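PDB 6ZPV: MgGH51 from Meripilus giganteus, which hydrolyses alpha-L-arabinofuranosidic bonds as a GH51 glycosidase, probably releasing terminal arabinose from arabinose-containing polysaccharides. Local coordinates for residues 1-9 / 561-569. Numbering follows the deposited sequence.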
loop_
_atom_site.group_PDB
_atom_site.type_symbol
_atom_site.label_atom_id
_atom_site.label_comp_id
_atom_site.label_asym_id
_atom_site.label_seq_id
_atom_site.Cartn_x
_atom_site.Cartn_y
_atom_site.Cartn_z
ATOM N N VAL A 1 17.664 -34.641 -7.955
ATOM C CA VAL A 1 18.455 -34.422 -6.753
ATOM C C VAL A 1 17.707 -35.041 -5.583
ATOM O O VAL A 1 16.486 -34.877 -5.522
ATOM C CB VAL A 1 18.794 -32.922 -6.512
ATOM C CG1 VAL A 1 17.578 -32.045 -6.338
ATOM C CG2 VAL A 1 19.655 -32.723 -5.272
ATOM N N THR A 2 18.422 -35.669 -4.658
ATOM C CA THR A 2 17.810 -36.166 -3.409
ATOM C C THR A 2 17.791 -35.083 -2.336
ATOM O O THR A 2 18.849 -34.477 -2.101
ATOM C CB THR A 2 18.565 -37.379 -2.907
ATOM O OG1 THR A 2 18.435 -38.422 -3.865
ATOM C CG2 THR A 2 18.041 -37.828 -1.554
ATOM N N VAL A 3 16.650 -34.822 -1.774
ATOM C CA VAL A 3 16.508 -33.857 -0.671
ATOM C C VAL A 3 16.117 -34.606 0.576
ATOM O O VAL A 3 14.978 -35.117 0.674
ATOM C CB VAL A 3 15.476 -32.776 -1.000
ATOM C CG1 VAL A 3 15.368 -31.806 0.137
ATOM C CG2 VAL A 3 15.838 -32.037 -2.266
ATOM N N THR A 4 17.054 -34.724 1.513
ATOM C CA THR A 4 16.809 -35.398 2.783
ATOM C C THR A 4 16.326 -34.359 3.777
ATOM O O THR A 4 17.022 -33.335 3.972
ATOM C CB THR A 4 18.076 -36.110 3.241
ATOM O OG1 THR A 4 18.406 -37.119 2.278
ATOM C CG2 THR A 4 17.890 -36.772 4.598
ATOM N N VAL A 5 15.235 -34.633 4.475
ATOM C CA VAL A 5 14.600 -33.695 5.419
ATOM C C VAL A 5 14.933 -34.123 6.830
ATOM O O VAL A 5 14.653 -35.280 7.201
ATOM C CB VAL A 5 13.090 -33.635 5.187
ATOM C CG1 VAL A 5 12.510 -32.587 6.095
ATOM C CG2 VAL A 5 12.804 -33.350 3.704
ATOM N N ASN A 6 15.519 -33.250 7.620
ATOM C CA ASN A 6 15.790 -33.554 9.033
ATOM C C ASN A 6 14.489 -33.504 9.814
ATOM O O ASN A 6 13.707 -32.529 9.689
ATOM C CB ASN A 6 16.799 -32.532 9.559
ATOM C CG ASN A 6 17.522 -32.923 10.826
ATOM O OD1 ASN A 6 16.921 -33.423 11.777
ATOM N ND2 ASN A 6 18.814 -32.613 10.800
ATOM N N LYS A 7 14.258 -34.506 10.659
ATOM C CA LYS A 7 13.080 -34.522 11.526
ATOM C C LYS A 7 13.172 -33.493 12.650
ATOM O O LYS A 7 12.151 -33.227 13.274
ATOM C CB LYS A 7 12.819 -35.893 12.132
ATOM C CG LYS A 7 13.874 -36.345 13.132
ATOM C CD LYS A 7 13.544 -37.646 13.880
ATOM C CE LYS A 7 14.719 -38.190 14.659
ATOM N NZ LYS A 7 15.127 -37.256 15.735
ATOM N N ASN A 8 14.347 -32.984 12.952
ATOM C CA ASN A 8 14.572 -32.064 14.081
ATOM C C ASN A 8 14.605 -30.625 13.600
ATOM O O ASN A 8 15.558 -30.233 12.916
ATOM C CB ASN A 8 15.856 -32.384 14.780
ATOM C CG ASN A 8 15.846 -33.718 15.479
ATOM O OD1 ASN A 8 14.808 -34.152 16.015
ATOM N ND2 ASN A 8 16.992 -34.350 15.445
ATOM N N PRO A 9 13.633 -29.775 13.974
ATOM C CA PRO A 9 13.729 -28.368 13.590
ATOM C C PRO A 9 15.004 -27.727 14.150
ATOM O O PRO A 9 15.466 -28.063 15.241
ATOM C CB PRO A 9 12.522 -27.708 14.309
ATOM C CG PRO A 9 11.553 -28.829 14.520
ATOM C CD PRO A 9 12.392 -30.098 14.662
ATOM N N SER A 561 14.032 -32.810 -11.284
ATOM C CA SER A 561 13.308 -33.726 -10.386
ATOM C C SER A 561 13.956 -33.713 -9.002
ATOM O O SER A 561 15.195 -33.579 -8.896
ATOM C CB SER A 561 13.217 -35.182 -10.951
ATOM O OG SER A 561 12.373 -35.152 -12.098
ATOM N N LEU A 562 13.133 -33.844 -7.979
ATOM C CA LEU A 562 13.554 -33.920 -6.609
ATOM C C LEU A 562 12.989 -35.178 -6.007
ATOM O O LEU A 562 11.795 -35.409 -6.094
ATOM C CB LEU A 562 13.075 -32.702 -5.807
ATOM C CG LEU A 562 13.473 -31.342 -6.414
ATOM C CD1 LEU A 562 12.371 -30.796 -7.288
ATOM C CD2 LEU A 562 13.820 -30.307 -5.348
ATOM N N THR A 563 13.846 -35.957 -5.356
ATOM C CA THR A 563 13.434 -37.118 -4.601
ATOM C C THR A 563 13.479 -36.722 -3.115
ATOM O O THR A 563 14.574 -36.540 -2.577
ATOM C CB THR A 563 14.392 -38.309 -4.843
ATOM O OG1 THR A 563 14.600 -38.562 -6.249
ATOM C CG2 THR A 563 13.876 -39.527 -4.100
ATOM N N PHE A 564 12.309 -36.546 -2.521
ATOM C CA PHE A 564 12.218 -36.189 -1.099
ATOM C C PHE A 564 12.308 -37.422 -0.246
ATOM O O PHE A 564 11.555 -38.394 -0.467
ATOM C CB PHE A 564 10.929 -35.418 -0.841
ATOM C CG PHE A 564 10.967 -34.041 -1.436
ATOM C CD1 PHE A 564 11.742 -33.023 -0.845
ATOM C CD2 PHE A 564 10.320 -33.760 -2.621
ATOM C CE1 PHE A 564 11.795 -31.783 -1.452
ATOM C CE2 PHE A 564 10.394 -32.509 -3.199
ATOM C CZ PHE A 564 11.139 -31.518 -2.627
ATOM N N GLN A 565 13.190 -37.368 0.743
ATOM C CA GLN A 565 13.408 -38.456 1.713
ATOM C C GLN A 565 13.042 -37.939 3.091
ATOM O O GLN A 565 13.747 -37.087 3.647
ATOM C CB GLN A 565 14.849 -38.963 1.664
ATOM C CG GLN A 565 15.221 -39.627 0.388
ATOM C CD GLN A 565 14.583 -40.967 0.121
ATOM O OE1 GLN A 565 13.838 -41.458 0.958
ATOM N NE2 GLN A 565 14.997 -41.612 -0.971
ATOM N N LEU A 566 11.941 -38.451 3.607
ATOM C CA LEU A 566 11.356 -38.111 4.919
ATOM C C LEU A 566 11.379 -39.355 5.812
ATOM O O LEU A 566 10.564 -39.439 6.805
ATOM C CB LEU A 566 9.948 -37.562 4.757
ATOM C CG LEU A 566 9.862 -36.100 4.268
ATOM C CD1 LEU A 566 10.187 -35.970 2.822
ATOM C CD2 LEU A 566 8.542 -35.527 4.569
ATOM N N THR A 567 12.320 -40.271 5.584
ATOM C CA THR A 567 12.357 -41.518 6.369
ATOM C C THR A 567 12.764 -41.281 7.834
ATOM O O THR A 567 12.555 -42.197 8.634
ATOM C CB THR A 567 13.323 -42.482 5.702
ATOM O OG1 THR A 567 14.605 -41.912 5.601
ATOM C CG2 THR A 567 12.792 -42.920 4.352
ATOM N N GLN A 568 13.311 -40.128 8.206
ATOM C CA GLN A 568 13.627 -39.870 9.624
ATOM C C GLN A 568 12.352 -39.745 10.462
ATOM O O GLN A 568 12.399 -39.914 11.697
ATOM C CB GLN A 568 14.455 -38.587 9.796
ATOM C CG GLN A 568 15.861 -38.748 9.237
ATOM C CD GLN A 568 16.643 -37.467 9.367
ATOM O OE1 GLN A 568 16.356 -36.636 10.270
ATOM N NE2 GLN A 568 17.637 -37.321 8.487
ATOM N N PHE A 569 11.263 -39.312 9.855
ATOM C CA PHE A 569 10.007 -39.069 10.590
ATOM C C PHE A 569 9.383 -40.395 11.034
ATOM O O PHE A 569 9.608 -41.481 10.456
ATOM C CB PHE A 569 9.030 -38.259 9.739
ATOM C CG PHE A 569 9.491 -36.839 9.434
ATOM C CD1 PHE A 569 10.376 -36.534 8.395
ATOM C CD2 PHE A 569 9.165 -35.824 10.271
ATOM C CE1 PHE A 569 10.884 -35.275 8.187
ATOM C CE2 PHE A 569 9.624 -34.519 10.022
ATOM C CZ PHE A 569 10.464 -34.253 8.950
HETATM O O HOH W 1 17.254 -40.704 -2.605
HETATM O O HOH W 2 17.375 -39.006 -6.415
HETATM O O HOH W 3 14.236 -37.897 6.571
HETATM O O HOH W 4 18.184 -35.947 12.227
#
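K7 lays its CA over one face of the F569 ring, a CH-pi contact 4.0 Å from CA to the ring centroid, while V5 CG1 meets the ring's edge in its plane, 3.8 Å from CE1. The side chains of F564 and V3 run together into the same face of the sheet; V3 CB comes to 3.7 Å from F564 CD1, and F610 meets this ring from strand 609-614. Holding CG1 anti to the backbone N (chi1 -175°) turns that methyl of V5 to F569 and CG2 to L566 CD1. Branched V3 and V5 suit the extended chain; with L562 they pack on W537 and I539, while F564 meets I550 and I552. The other face carries T2, T4, T563 and Q565; waters link T2 OG1 to Q565 NE2 and to T563 OG1, and Q565 OE1 is hydrogen-bonded to T609 OG1. Q568, long enough to reach back from the type I turn 566-569, accepts K7 N at OE1 (3.0 Å), the donor standing above the carbonyl plane. Backbone donors alternate between the chains, from V1 N to S561 O (2.8 Å) through V5 N to Q565 O (3.0 Å): parallel beta pairing, by which the N-terminal strand edges a mixed three-stranded sheet of the C-terminal beta-sandwich domain familiar in GH51 enzymes.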